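Local coordinates for protein CsuC (Acinetobacter baumannii, PDB 6FJY) that probably acts as the periplasmic chaperone of the archaic Csu chaperone-usher pili, holding pilus subunits such as the tip adhesin CsuE ready for assembly, at residues T19-Q24 / L72-S77; D30-I35 / V61-A66; L80-E85 / Y123-G128; V148-V153 / E235-E240; N168-A173 / L198-V203. All coordinates share one frame; numbering follows the deposited sequence.

Contact 1 of 5, residues T19-Q24 / L72-S77; sequences TAVWLQ and LRLTKS
Leu-72 sets its CB against the carbonyl oxygen of Val-21, 3.3 Å from Val-21 O, and brings CD2 beside the neighbouring valine, 4.2 Å from Val-21 CB. The first torsion puts CG opposite the backbone N (chi1 165°), beside the carbonyl carbon, and chi2 then turns CD2 to the valine. Leu-74, on the same face of the sheet, runs alongside Thr-19 and points the same way, CB against the methyl CG2; its CD1 also approaches Val-21 CG2 at 4.2 Å. Strands 18-25 and 69-76 are antiparallel neighbours in the immunoglobulin-like N-terminal domain of this PapD-type chaperone, and the buried face carrying Val-21, Leu-72 and Leu-74 looks into its beta sandwich, where Leu-72 also meets Ile-35. Ala-20 and Arg-73 form a non-hydrogen-bonded pair on the other face. The hydrogen-bonded pairs on either side of it, Thr-19 with Leu-74 and Val-21 with Leu-72, have two bonds each. The straightest of the four runs from Leu-74 N to Thr-19 O (2.8 Å, 172° at the hydrogen). A CA-H...O contact from Ala-20 CA to Leu-72 O (3.3 Å) adds a second approach to the carbonyl that already accepts Val-21 N.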
# COMPACT_ATOMS: atom_id res chain seq x y z
N THR A 19 -5.29 5.30 -10.02
CA THR A 19 -4.15 4.80 -9.26
C THR A 19 -3.95 3.33 -9.60
O THR A 19 -4.80 2.69 -10.24
CB THR A 19 -4.33 4.96 -7.75
OG1 THR A 19 -3.09 4.68 -7.09
CG2 THR A 19 -5.40 4.02 -7.24
N ALA A 20 -2.83 2.78 -9.14
CA ALA A 20 -2.43 1.42 -9.47
C ALA A 20 -2.24 0.59 -8.21
O ALA A 20 -1.78 1.09 -7.18
CB ALA A 20 -1.13 1.42 -10.30
N VAL A 21 -2.60 -0.68 -8.30
CA VAL A 21 -2.31 -1.68 -7.29
C VAL A 21 -1.58 -2.82 -7.98
O VAL A 21 -1.95 -3.21 -9.09
CB VAL A 21 -3.58 -2.19 -6.58
CG1 VAL A 21 -3.24 -3.37 -5.67
CG2 VAL A 21 -4.21 -1.06 -5.74
N TRP A 22 -0.51 -3.31 -7.37
CA TRP A 22 0.32 -4.34 -7.97
C TRP A 22 -0.10 -5.71 -7.48
O TRP A 22 -0.41 -5.90 -6.30
CB TRP A 22 1.79 -4.08 -7.68
CG TRP A 22 2.26 -2.83 -8.34
CD1 TRP A 22 2.55 -1.66 -7.73
CD2 TRP A 22 2.47 -2.62 -9.74
NE1 TRP A 22 2.93 -0.72 -8.65
CE2 TRP A 22 2.90 -1.29 -9.90
CE3 TRP A 22 2.36 -3.43 -10.87
CZ2 TRP A 22 3.20 -0.75 -11.14
CZ3 TRP A 22 2.68 -2.89 -12.11
CH2 TRP A 22 3.08 -1.56 -12.23
N LEU A 23 -0.14 -6.66 -8.41
CA LEU A 23 -0.43 -8.06 -8.13
C LEU A 23 0.79 -8.86 -8.57
O LEU A 23 1.11 -8.88 -9.77
CB LEU A 23 -1.66 -8.51 -8.92
CG LEU A 23 -2.96 -7.85 -8.47
CD1 LEU A 23 -4.14 -8.36 -9.29
CD2 LEU A 23 -3.19 -8.02 -6.97
N GLN A 24 1.46 -9.51 -7.62
CA GLN A 24 2.70 -10.21 -7.89
C GLN A 24 2.66 -11.61 -7.29
O GLN A 24 2.37 -11.78 -6.10
CB GLN A 24 3.89 -9.40 -7.37
CG GLN A 24 5.25 -9.93 -7.81
CD GLN A 24 6.34 -8.91 -7.59
OE1 GLN A 24 6.08 -7.83 -7.07
NE2 GLN A 24 7.55 -9.24 -7.98
N LEU A 72 -3.01 -3.50 -11.49
CA LEU A 72 -4.45 -3.33 -11.37
C LEU A 72 -4.72 -1.83 -11.40
O LEU A 72 -4.36 -1.11 -10.47
CB LEU A 72 -4.97 -3.99 -10.10
CG LEU A 72 -6.39 -3.62 -9.62
CD1 LEU A 72 -7.46 -3.91 -10.68
CD2 LEU A 72 -6.69 -4.37 -8.34
N ARG A 73 -5.28 -1.37 -12.51
CA ARG A 73 -5.60 0.03 -12.72
C ARG A 73 -6.98 0.31 -12.14
O ARG A 73 -7.94 -0.40 -12.45
CB ARG A 73 -5.58 0.32 -14.22
CG ARG A 73 -5.22 1.71 -14.61
CD ARG A 73 -5.24 1.82 -16.13
NE ARG A 73 -3.94 1.50 -16.72
CZ ARG A 73 -2.91 2.33 -16.76
NH1 ARG A 73 -3.01 3.54 -16.23
NH2 ARG A 73 -1.77 1.94 -17.32
N LEU A 74 -7.06 1.31 -11.27
CA LEU A 74 -8.33 1.78 -10.72
C LEU A 74 -8.58 3.18 -11.25
O LEU A 74 -7.91 4.13 -10.84
CB LEU A 74 -8.32 1.77 -9.20
CG LEU A 74 -7.92 0.44 -8.57
CD1 LEU A 74 -7.88 0.56 -7.08
CD2 LEU A 74 -8.93 -0.62 -9.00
N THR A 75 -9.54 3.31 -12.17
CA THR A 75 -9.77 4.53 -12.92
C THR A 75 -11.15 5.10 -12.61
O THR A 75 -12.15 4.37 -12.63
CB THR A 75 -9.64 4.28 -14.43
OG1 THR A 75 -8.36 3.69 -14.70
CG2 THR A 75 -9.74 5.57 -15.21
N LYS A 76 -11.20 6.42 -12.36
CA LYS A 76 -12.47 7.12 -12.15
C LYS A 76 -13.20 7.29 -13.48
O LYS A 76 -12.63 7.81 -14.44
CB LYS A 76 -12.25 8.49 -11.51
CG LYS A 76 -11.57 8.45 -10.19
CD LYS A 76 -11.50 9.81 -9.53
CE LYS A 76 -10.78 10.84 -10.34
NZ LYS A 76 -10.47 11.99 -9.44
N SER A 77 -14.44 6.82 -13.54
CA SER A 77 -15.24 6.99 -14.75
C SER A 77 -15.81 8.39 -14.86
O SER A 77 -16.05 8.87 -15.98
CB SER A 77 -16.40 6.00 -14.75
OG SER A 77 -17.33 6.38 -13.74

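Contact 2 of 5, residues D30-I35 / V61-A66; sequences DAMVQI and VAKIKA
Met-32 and Lys-63 slant across one another on one face of the sheet, and the methyl does the touching: Met-32 CE lies 3.8 Å from Lys-63 CE. The thioether chain starts with CG opposite the backbone N; the bend at chi2 (79°) then sets SD 3.9 Å from Val-61 CG1, and the bend at chi3 (45°) turns CE to Lys-63. The same valine methyl presses on the backbone, at 3.2 Å from Val-33 O. On the buried face, Val-33 and Ile-64 meet at an oblique angle, with CG2 of the valine 3.7 Å from CG1 of the isoleucine. These are the antiparallel strands 31-41 and 55-64 of the chaperone's immunoglobulin-like N-terminal domain, and Phe-3 of strand 3-6 packs against both Val-33 and Ile-64 in the sandwich interior. Two hydrogen-bonded pairs, Ala-31 with Ile-64 and Val-33 with Ala-62, hold the ladder through two bonds apiece. Beyond the ladder's end the carboxylate of Asp-30 leans over Lys-65, with OD2 near the aliphatic CG rather than the distant ammonium. Its OD1 accepts Ala-66 N at 3.2 Å, the N-H arriving from above the carboxylate plane, 39° out of it.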
# COMPACT_ATOMS: atom_id res chain seq x y z
N ASP A 30 0.62 -21.09 -10.59
CA ASP A 30 -0.22 -20.02 -11.12
C ASP A 30 -1.44 -19.81 -10.22
O ASP A 30 -1.85 -20.68 -9.46
CB ASP A 30 -0.67 -20.34 -12.54
CG ASP A 30 0.50 -20.57 -13.48
OD1 ASP A 30 1.64 -20.34 -13.06
OD2 ASP A 30 0.26 -20.98 -14.64
N ALA A 31 -2.03 -18.61 -10.35
CA ALA A 31 -3.22 -18.23 -9.61
C ALA A 31 -4.14 -17.41 -10.50
O ALA A 31 -3.69 -16.73 -11.43
CB ALA A 31 -2.87 -17.43 -8.36
N MET A 32 -5.44 -17.51 -10.24
CA MET A 32 -6.45 -16.70 -10.91
C MET A 32 -6.97 -15.67 -9.92
O MET A 32 -7.21 -15.99 -8.75
CB MET A 32 -7.61 -17.56 -11.43
CG MET A 32 -8.65 -16.80 -12.27
SD MET A 32 -8.13 -16.51 -13.96
CE MET A 32 -7.49 -18.13 -14.32
N VAL A 33 -7.16 -14.45 -10.40
CA VAL A 33 -7.59 -13.33 -9.57
C VAL A 33 -8.78 -12.64 -10.22
O VAL A 33 -8.72 -12.27 -11.40
CB VAL A 33 -6.44 -12.33 -9.37
CG1 VAL A 33 -6.87 -11.20 -8.49
CG2 VAL A 33 -5.23 -13.04 -8.79
N GLN A 34 -9.82 -12.43 -9.44
CA GLN A 34 -10.96 -11.61 -9.80
C GLN A 34 -10.91 -10.33 -8.98
O GLN A 34 -10.53 -10.37 -7.80
CB GLN A 34 -12.29 -12.32 -9.55
CG GLN A 34 -13.51 -11.51 -9.99
CD GLN A 34 -14.81 -12.02 -9.39
OE1 GLN A 34 -14.81 -12.88 -8.51
NE2 GLN A 34 -15.93 -11.46 -9.85
N ILE A 35 -11.23 -9.21 -9.61
CA ILE A 35 -11.16 -7.89 -8.99
C ILE A 35 -12.52 -7.22 -9.15
O ILE A 35 -13.04 -7.14 -10.26
CB ILE A 35 -10.06 -7.03 -9.63
CG1 ILE A 35 -8.71 -7.74 -9.53
CG2 ILE A 35 -9.95 -5.71 -8.92
CD1 ILE A 35 -8.35 -8.56 -10.77
N VAL A 61 -10.52 -9.44 -14.29
CA VAL A 61 -10.00 -10.78 -13.99
C VAL A 61 -8.61 -10.92 -14.60
O VAL A 61 -8.37 -10.46 -15.73
CB VAL A 61 -10.88 -11.93 -14.53
CG1 VAL A 61 -10.35 -13.27 -13.99
CG2 VAL A 61 -12.33 -11.76 -14.14
N ALA A 62 -7.71 -11.57 -13.88
CA ALA A 62 -6.37 -11.81 -14.41
C ALA A 62 -5.84 -13.15 -13.93
O ALA A 62 -6.12 -13.59 -12.81
CB ALA A 62 -5.39 -10.71 -14.00
N LYS A 63 -5.03 -13.77 -14.78
CA LYS A 63 -4.24 -14.94 -14.43
C LYS A 63 -2.85 -14.45 -14.08
O LYS A 63 -2.18 -13.83 -14.92
CB LYS A 63 -4.21 -15.95 -15.58
CG LYS A 63 -3.54 -17.28 -15.25
CD LYS A 63 -3.48 -18.19 -16.48
CE LYS A 63 -4.87 -18.45 -17.06
NZ LYS A 63 -4.82 -19.47 -18.15
N ILE A 64 -2.43 -14.69 -12.84
CA ILE A 64 -1.12 -14.27 -12.36
C ILE A 64 -0.28 -15.53 -12.25
O ILE A 64 -0.37 -16.27 -11.26
CB ILE A 64 -1.20 -13.54 -11.01
CG1 ILE A 64 -2.36 -12.54 -11.02
CG2 ILE A 64 0.11 -12.81 -10.74
CD1 ILE A 64 -2.18 -11.43 -12.01
N LYS A 65 0.54 -15.78 -13.27
CA LYS A 65 1.37 -16.96 -13.30
C LYS A 65 2.59 -16.73 -12.41
O LYS A 65 2.86 -15.61 -11.98
CB LYS A 65 1.80 -17.30 -14.73
CG LYS A 65 0.62 -17.43 -15.70
CD LYS A 65 1.02 -17.34 -17.17
CE LYS A 65 -0.24 -17.37 -18.06
NZ LYS A 65 -0.00 -17.29 -19.54
N ALA A 66 3.31 -17.81 -12.14
CA ALA A 66 4.50 -17.75 -11.30
C ALA A 66 5.49 -16.74 -11.86
O ALA A 66 5.83 -16.77 -13.04
CB ALA A 66 5.14 -19.14 -11.22

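Contact 3 of 5, residues L80-E85 / Y123-G128; sequences LPDGKE and YGKGIG
Two type II beta turns, Pro-81 to Lys-84 and Gly-124 to Ile-127, lie against each other at one end of the immunoglobulin-like N-terminal domain, where strand 85-95 begins and strand 109-123 ends. Leu-80 comes first, spreading CD1 to 3.8 Å from Tyr-123 N while CB rests near Gly-124 CA. Pro-81 takes part through its carbonyl: O receives a CA-H...O contact from Gly-124 CA at 3.2 Å, an approach that leaves no room for a side chain on Gly-124. Asp-82 crosses the aliphatic base of Lys-125, OD1 near CG. Gly-83, at positive phi as the third residue of its turn, gives its N-H to Lys-125 O (2.6 Å). Lys-84 O accepts Gly-124 N in a nearly straight bond (2.9 Å, 177°), and Ile-127 sets CG2 against Lys-84 N. Last, buried Glu-85 runs alongside Tyr-123, extended with CG opposite the backbone N (chi1 178°), so that CG lies 3.4 Å from ring atom CE1. Carboxylate and ring planes are 59° apart. The phenol donates at the ring edge: Tyr-123 OH reaches the anti lone pair of Glu-85 OE2 at 2.6 Å.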
# COMPACT_ATOMS: atom_id res chain seq x y z
N LEU A 80 -15.80 13.38 -9.11
CA LEU A 80 -16.47 13.34 -7.82
C LEU A 80 -16.86 14.74 -7.37
O LEU A 80 -16.26 15.73 -7.80
CB LEU A 80 -15.56 12.67 -6.79
CG LEU A 80 -15.11 11.30 -7.31
CD1 LEU A 80 -13.91 10.78 -6.54
CD2 LEU A 80 -16.27 10.30 -7.31
N PRO A 81 -17.86 14.86 -6.49
CA PRO A 81 -18.23 16.18 -5.98
C PRO A 81 -17.07 16.84 -5.26
O PRO A 81 -16.23 16.19 -4.64
CB PRO A 81 -19.38 15.87 -5.01
CG PRO A 81 -19.89 14.54 -5.43
CD PRO A 81 -18.72 13.79 -5.95
N ASP A 82 -17.03 18.16 -5.36
CA ASP A 82 -15.98 18.94 -4.74
C ASP A 82 -16.03 18.76 -3.23
O ASP A 82 -17.11 18.69 -2.64
CB ASP A 82 -16.12 20.43 -5.12
CG ASP A 82 -16.10 20.67 -6.63
OD1 ASP A 82 -15.99 19.71 -7.42
OD2 ASP A 82 -16.19 21.85 -7.04
N GLY A 83 -14.86 18.67 -2.61
CA GLY A 83 -14.74 18.57 -1.17
C GLY A 83 -15.23 17.29 -0.53
O GLY A 83 -15.57 17.30 0.65
N LYS A 84 -15.28 16.19 -1.27
CA LYS A 84 -15.85 14.95 -0.76
C LYS A 84 -14.88 13.78 -0.88
O LYS A 84 -14.21 13.60 -1.90
CB LYS A 84 -17.17 14.61 -1.48
CG LYS A 84 -18.43 15.03 -0.70
CD LYS A 84 -18.45 16.53 -0.42
CE LYS A 84 -19.46 16.93 0.65
NZ LYS A 84 -19.47 18.41 0.93
N GLU A 85 -14.84 12.99 0.19
CA GLU A 85 -14.10 11.74 0.23
C GLU A 85 -15.07 10.58 0.00
O GLU A 85 -15.89 10.27 0.87
CB GLU A 85 -13.39 11.59 1.58
CG GLU A 85 -12.63 10.28 1.73
CD GLU A 85 -12.04 10.12 3.09
OE1 GLU A 85 -12.83 9.89 4.05
OE2 GLU A 85 -10.80 10.23 3.22
N TYR A 123 -11.06 11.20 -4.03
CA TYR A 123 -11.22 12.56 -3.53
C TYR A 123 -11.70 13.49 -4.62
O TYR A 123 -11.17 13.47 -5.74
CB TYR A 123 -9.91 13.08 -2.91
CG TYR A 123 -9.56 12.30 -1.68
CD1 TYR A 123 -10.10 12.66 -0.45
CD2 TYR A 123 -8.75 11.16 -1.74
CE1 TYR A 123 -9.81 11.92 0.69
CE2 TYR A 123 -8.45 10.42 -0.60
CZ TYR A 123 -8.99 10.79 0.60
OH TYR A 123 -8.72 10.08 1.74
N GLY A 124 -12.72 14.27 -4.30
CA GLY A 124 -13.12 15.39 -5.12
C GLY A 124 -12.22 16.58 -4.89
O GLY A 124 -11.28 16.55 -4.10
N LYS A 125 -12.53 17.66 -5.60
CA LYS A 125 -11.67 18.83 -5.61
C LYS A 125 -11.59 19.46 -4.23
O LYS A 125 -12.59 19.55 -3.51
CB LYS A 125 -12.19 19.86 -6.61
CG LYS A 125 -12.25 19.34 -8.04
CD LYS A 125 -10.92 18.74 -8.48
CE LYS A 125 -9.82 19.79 -8.55
NZ LYS A 125 -8.52 19.19 -8.97
N GLY A 126 -10.39 19.91 -3.86
CA GLY A 126 -10.23 20.65 -2.62
C GLY A 126 -10.04 19.81 -1.39
O GLY A 126 -10.12 20.35 -0.28
N ILE A 127 -9.83 18.50 -1.54
CA ILE A 127 -9.63 17.59 -0.42
C ILE A 127 -8.79 16.41 -0.90
O ILE A 127 -8.89 16.00 -2.06
CB ILE A 127 -10.98 17.13 0.16
CG1 ILE A 127 -10.80 16.32 1.45
CG2 ILE A 127 -11.77 16.33 -0.88
CD1 ILE A 127 -12.11 16.03 2.16
N GLY A 128 -7.94 15.89 -0.01
CA GLY A 128 -7.03 14.81 -0.36
C GLY A 128 -6.87 13.80 0.77
O GLY A 128 -7.49 13.91 1.82

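Contact 4 of 5, residues V148-V153 / E235-E240; sequences VLQWSV and EITKME
Trp-151 spreads its indole under Lys-238, the backbone and aliphatic chain of the lysine covering one face. Lys-238 CA stands 3.6 Å from the centroid of the five-membered ring, 20° off its normal, a CH-pi contact. Farther out, CB lies over the rim near CE2, and CD reaches the benzo ring at 3.5 Å from Trp-151 CH2. A first torsion of 71°, with CG wedged between the backbone N and the carbonyl carbon, turns the ring across to the neighbouring strand. At the indole's edge lies the carbonyl of Ile-236. The side chain of Ile-236 lies between Trp-151 and Leu-149: CG1 sits 3.5 Å from Trp-151 CD1, and Ile-236 CD1 is 3.6 Å from Leu-149 CB.

Strands 149-154 and 232-238 run parallel in the five-strand sheet of the C-terminal domain, while their other neighbours in that sheet, 162-167 and 220-225, are antiparallel to them. The short segments splay by 43°, and the bonding is uneven: Trp-151 N donates to Thr-237 O at 2.9 Å, whereas the bond from Thr-237 N to Leu-149 O is weak. Leu-165 of strand 162-167 and Ile-221 of strand 220-225 also touch the indole.

Just past the end of strand 232-238, Met-239 crosses Gln-150 at about a right angle, its CG 3.2 Å from Gln-150 OE1. The thioether then bends at chi3, carrying CE to Ser-152, where it lies 3.3 Å from OG.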
# COMPACT_ATOMS: atom_id res chain seq x y z
N VAL A 148 -14.23 14.20 12.82
CA VAL A 148 -14.78 14.88 13.98
C VAL A 148 -15.77 13.93 14.63
O VAL A 148 -16.88 13.74 14.11
CB VAL A 148 -15.47 16.21 13.63
CG1 VAL A 148 -16.02 16.86 14.88
CG2 VAL A 148 -14.51 17.16 12.93
N LEU A 149 -15.39 13.33 15.75
CA LEU A 149 -16.09 12.16 16.25
C LEU A 149 -16.85 12.47 17.54
O LEU A 149 -16.33 13.13 18.44
CB LEU A 149 -15.12 10.99 16.49
CG LEU A 149 -14.32 10.53 15.27
CD1 LEU A 149 -13.49 9.28 15.57
CD2 LEU A 149 -15.25 10.26 14.10
N GLN A 150 -18.07 11.96 17.60
CA GLN A 150 -18.91 12.02 18.78
C GLN A 150 -19.45 10.63 19.07
O GLN A 150 -19.57 9.79 18.16
CB GLN A 150 -20.07 13.00 18.58
CG GLN A 150 -19.71 14.43 18.89
CD GLN A 150 -20.76 15.40 18.40
OE1 GLN A 150 -21.92 15.03 18.21
NE2 GLN A 150 -20.35 16.64 18.17
N TRP A 151 -19.72 10.37 20.34
CA TRP A 151 -20.24 9.09 20.78
C TRP A 151 -21.49 9.29 21.61
O TRP A 151 -21.81 10.40 22.05
CB TRP A 151 -19.19 8.29 21.57
CG TRP A 151 -18.89 8.83 22.93
CD1 TRP A 151 -17.99 9.81 23.24
CD2 TRP A 151 -19.46 8.41 24.17
NE1 TRP A 151 -17.97 10.02 24.59
CE2 TRP A 151 -18.86 9.17 25.19
CE3 TRP A 151 -20.42 7.45 24.52
CZ2 TRP A 151 -19.20 9.03 26.53
CZ3 TRP A 151 -20.75 7.31 25.85
CH2 TRP A 151 -20.14 8.09 26.84
N SER A 152 -22.22 8.19 21.80
CA SER A 152 -23.41 8.08 22.62
C SER A 152 -23.71 6.59 22.75
O SER A 152 -23.41 5.81 21.85
CB SER A 152 -24.61 8.82 22.02
OG SER A 152 -25.17 8.11 20.93
N VAL A 153 -24.30 6.22 23.88
CA VAL A 153 -24.63 4.83 24.17
C VAL A 153 -26.13 4.76 24.43
O VAL A 153 -26.63 5.38 25.37
CB VAL A 153 -23.85 4.28 25.38
CG1 VAL A 153 -24.37 2.90 25.75
CG2 VAL A 153 -22.36 4.22 25.07
N GLU A 235 -9.53 12.68 20.18
CA GLU A 235 -10.51 12.76 21.25
C GLU A 235 -11.92 12.83 20.68
O GLU A 235 -12.17 13.52 19.70
CB GLU A 235 -10.24 13.97 22.15
CG GLU A 235 -10.09 15.29 21.44
CD GLU A 235 -9.69 16.40 22.42
OE1 GLU A 235 -8.86 16.13 23.31
OE2 GLU A 235 -10.24 17.52 22.29
N ILE A 236 -12.82 12.08 21.30
CA ILE A 236 -14.20 11.96 20.85
C ILE A 236 -15.11 12.24 22.04
O ILE A 236 -15.01 11.56 23.07
CB ILE A 236 -14.48 10.58 20.24
CG1 ILE A 236 -15.94 10.17 20.43
CG2 ILE A 236 -13.55 9.53 20.80
CD1 ILE A 236 -16.43 9.25 19.36
N THR A 237 -15.96 13.25 21.91
CA THR A 237 -16.81 13.72 22.99
C THR A 237 -18.20 13.10 22.87
O THR A 237 -18.61 12.62 21.81
CB THR A 237 -16.90 15.24 22.97
OG1 THR A 237 -17.57 15.67 21.78
CG2 THR A 237 -15.50 15.84 22.99
N LYS A 238 -18.94 13.13 23.98
CA LYS A 238 -20.24 12.48 24.03
C LYS A 238 -21.33 13.35 23.40
O LYS A 238 -21.34 14.57 23.56
CB LYS A 238 -20.61 12.16 25.48
CG LYS A 238 -22.02 11.62 25.67
CD LYS A 238 -22.18 10.96 27.03
CE LYS A 238 -21.90 11.93 28.16
NZ LYS A 238 -22.97 12.98 28.25
N MET A 239 -22.24 12.70 22.67
CA MET A 239 -23.41 13.39 22.14
C MET A 239 -24.40 13.68 23.26
O MET A 239 -24.84 12.76 23.96
CB MET A 239 -24.08 12.57 21.04
CG MET A 239 -23.42 12.63 19.67
SD MET A 239 -24.35 11.78 18.39
CE MET A 239 -23.81 10.09 18.64
N GLU A 240 -24.73 14.95 23.44
CA GLU A 240 -25.77 15.36 24.40
C GLU A 240 -26.25 16.78 24.11
O GLU A 240 -27.43 17.10 24.31
CB GLU A 240 -25.25 15.28 25.84
CG GLU A 240 -26.35 15.38 26.90
CD GLU A 240 -27.16 14.09 27.04
OE1 GLU A 240 -26.57 12.99 26.94
OE2 GLU A 240 -28.39 14.18 27.27

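Contact 5 of 5, residues N168-A173 / L198-V203; sequences NGQKFA and LSNSTV
The backbones of 168-173 and 198-203 draw together at two places, with CA atoms 4.9 Å apart at Asn-168 and Asn-200 and 4.4 Å apart at Phe-172 and Leu-198. Next to the first of these, a weak bond runs from Asn-200 N to Gly-169 O. Asn-200 has positive phi and, with Ser-201, faces Asn-167 in a G1 beta bulge, near strand 201-204 of the C-terminal domain's sheet.

The side chain of Gln-170 leaves its CA away from the other segment, but a bend at chi2 returns the amide to Asn-200. Asn-200 ND2 donates to Gln-170 OE1 at 3.1 Å and 161°. The acceptor lies close to the plane of the asparagine amide, yet the donor stands 51° above the carbonyl plane of the glutamine; the two amides are turned 70° from each other. Ser-199 points its CB into the backbone of the facing loop, 3.4 Å from Gln-170 C. Its OG makes a weak bond to a water, which donates to Gln-170 O at 2.9 Å and to Gln-170 OE1. Toward the other end of the contact, Phe-172 CB rests 4.2 Å from Leu-198 CD2, while the phenylalanine ring stacks on Phe-121 of the N-terminal domain.

Polar groups and packing thus share the contact: Gln-170 OE1 receives both an amide N-H and a water, which together should restrain the rotation of its amide, and the same water ties that amide oxygen to its own backbone carbonyl.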
# COMPACT_ATOMS: atom_id res chain seq x y z
N ASN A 168 -18.59 13.84 11.93
CA ASN A 168 -19.07 15.06 11.29
C ASN A 168 -18.04 15.68 10.36
O ASN A 168 -18.29 16.75 9.79
CB ASN A 168 -19.52 16.05 12.34
CG ASN A 168 -20.61 15.49 13.21
OD1 ASN A 168 -21.64 15.04 12.71
ND2 ASN A 168 -20.39 15.49 14.52
N GLY A 169 -16.84 15.09 10.27
CA GLY A 169 -15.82 15.57 9.37
C GLY A 169 -15.95 14.99 7.97
O GLY A 169 -16.71 14.06 7.72
N GLN A 170 -15.17 15.56 7.05
CA GLN A 170 -15.17 15.15 5.66
C GLN A 170 -14.18 14.02 5.37
O GLN A 170 -14.07 13.61 4.21
CB GLN A 170 -14.83 16.35 4.76
CG GLN A 170 -15.76 17.57 4.90
CD GLN A 170 -17.08 17.43 4.13
OE1 GLN A 170 -17.42 16.36 3.63
NE2 GLN A 170 -17.80 18.54 4.00
N LYS A 171 -13.46 13.53 6.38
CA LYS A 171 -12.55 12.40 6.19
C LYS A 171 -12.85 11.32 7.23
O LYS A 171 -13.41 11.59 8.29
CB LYS A 171 -11.07 12.79 6.31
CG LYS A 171 -10.55 13.61 5.14
CD LYS A 171 -9.04 13.70 5.17
CE LYS A 171 -8.39 12.45 4.57
NZ LYS A 171 -8.47 11.29 5.48
N PHE A 172 -12.53 10.08 6.87
CA PHE A 172 -12.78 8.92 7.72
C PHE A 172 -11.81 8.88 8.91
O PHE A 172 -10.73 9.47 8.90
CB PHE A 172 -12.64 7.62 6.92
CG PHE A 172 -11.22 7.30 6.50
CD1 PHE A 172 -10.67 7.90 5.37
CD2 PHE A 172 -10.44 6.44 7.24
CE1 PHE A 172 -9.37 7.61 4.97
CE2 PHE A 172 -9.12 6.14 6.85
CZ PHE A 172 -8.59 6.74 5.71
N ALA A 173 -12.22 8.12 9.92
CA ALA A 173 -11.39 7.77 11.05
C ALA A 173 -11.24 6.25 11.07
O ALA A 173 -12.22 5.52 10.89
CB ALA A 173 -12.01 8.25 12.37
N LEU A 198 -16.81 6.29 8.79
CA LEU A 198 -16.69 7.01 7.54
C LEU A 198 -17.14 8.46 7.72
O LEU A 198 -17.88 8.81 8.63
CB LEU A 198 -17.51 6.32 6.45
CG LEU A 198 -17.02 4.95 5.97
CD1 LEU A 198 -17.97 4.39 4.95
CD2 LEU A 198 -15.59 5.02 5.39
N SER A 199 -16.67 9.30 6.80
CA SER A 199 -17.01 10.72 6.79
C SER A 199 -18.52 10.93 6.71
O SER A 199 -19.22 10.26 5.94
CB SER A 199 -16.35 11.40 5.60
OG SER A 199 -16.92 10.90 4.41
N ASN A 200 -19.02 11.88 7.50
CA ASN A 200 -20.43 12.24 7.49
C ASN A 200 -21.32 11.01 7.67
O ASN A 200 -22.29 10.79 6.95
CB ASN A 200 -20.80 13.00 6.21
CG ASN A 200 -19.85 14.15 5.92
OD1 ASN A 200 -19.93 15.21 6.55
ND2 ASN A 200 -18.96 13.96 4.96
N SER A 201 -20.95 10.18 8.64
CA SER A 201 -21.63 8.91 8.87
C SER A 201 -21.68 8.62 10.36
O SER A 201 -20.96 9.22 11.16
CB SER A 201 -20.91 7.76 8.15
OG SER A 201 -20.74 8.04 6.77
N THR A 202 -22.55 7.68 10.72
CA THR A 202 -22.66 7.18 12.08
C THR A 202 -22.72 5.66 12.02
O THR A 202 -23.39 5.10 11.14
CB THR A 202 -23.91 7.72 12.81
OG1 THR A 202 -23.86 9.15 12.89
CG2 THR A 202 -24.04 7.14 14.22
N VAL A 203 -21.99 4.99 12.93
CA VAL A 203 -22.02 3.54 13.05
C VAL A 203 -22.17 3.17 14.51
O VAL A 203 -21.90 3.97 15.41
CB VAL A 203 -20.77 2.86 12.46
CG1 VAL A 203 -21.01 2.50 11.02
CG2 VAL A 203 -19.56 3.74 12.62
O HOH W 1 -16.33 13.64 2.43

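In the fold
From the N terminus, strand 18-25 opens the loop that contact 1 closes at 72-77, and contact 2 is nested inside it; the two touch through Leu-72 with Ile-35 and Leu-23 with Val-33, within the beta sandwich of the N-terminal domain, where strands 55-64 and 69-76 are neighbours. Contact 3 follows in series, joining the loops at the start of strand 85-95 and the end of strand 109-123. Contact 4 then closes the long loop from 148-153 to 235-240 near the C terminus, enclosing contact 5. Contacts 3 and 5 meet across the domain boundary, where Glu-85 approaches the backbone N of Phe-172 and the ammonium of Lys-171. Contacts 2 and 4 are farthest apart, with centres about 44 Å from each other.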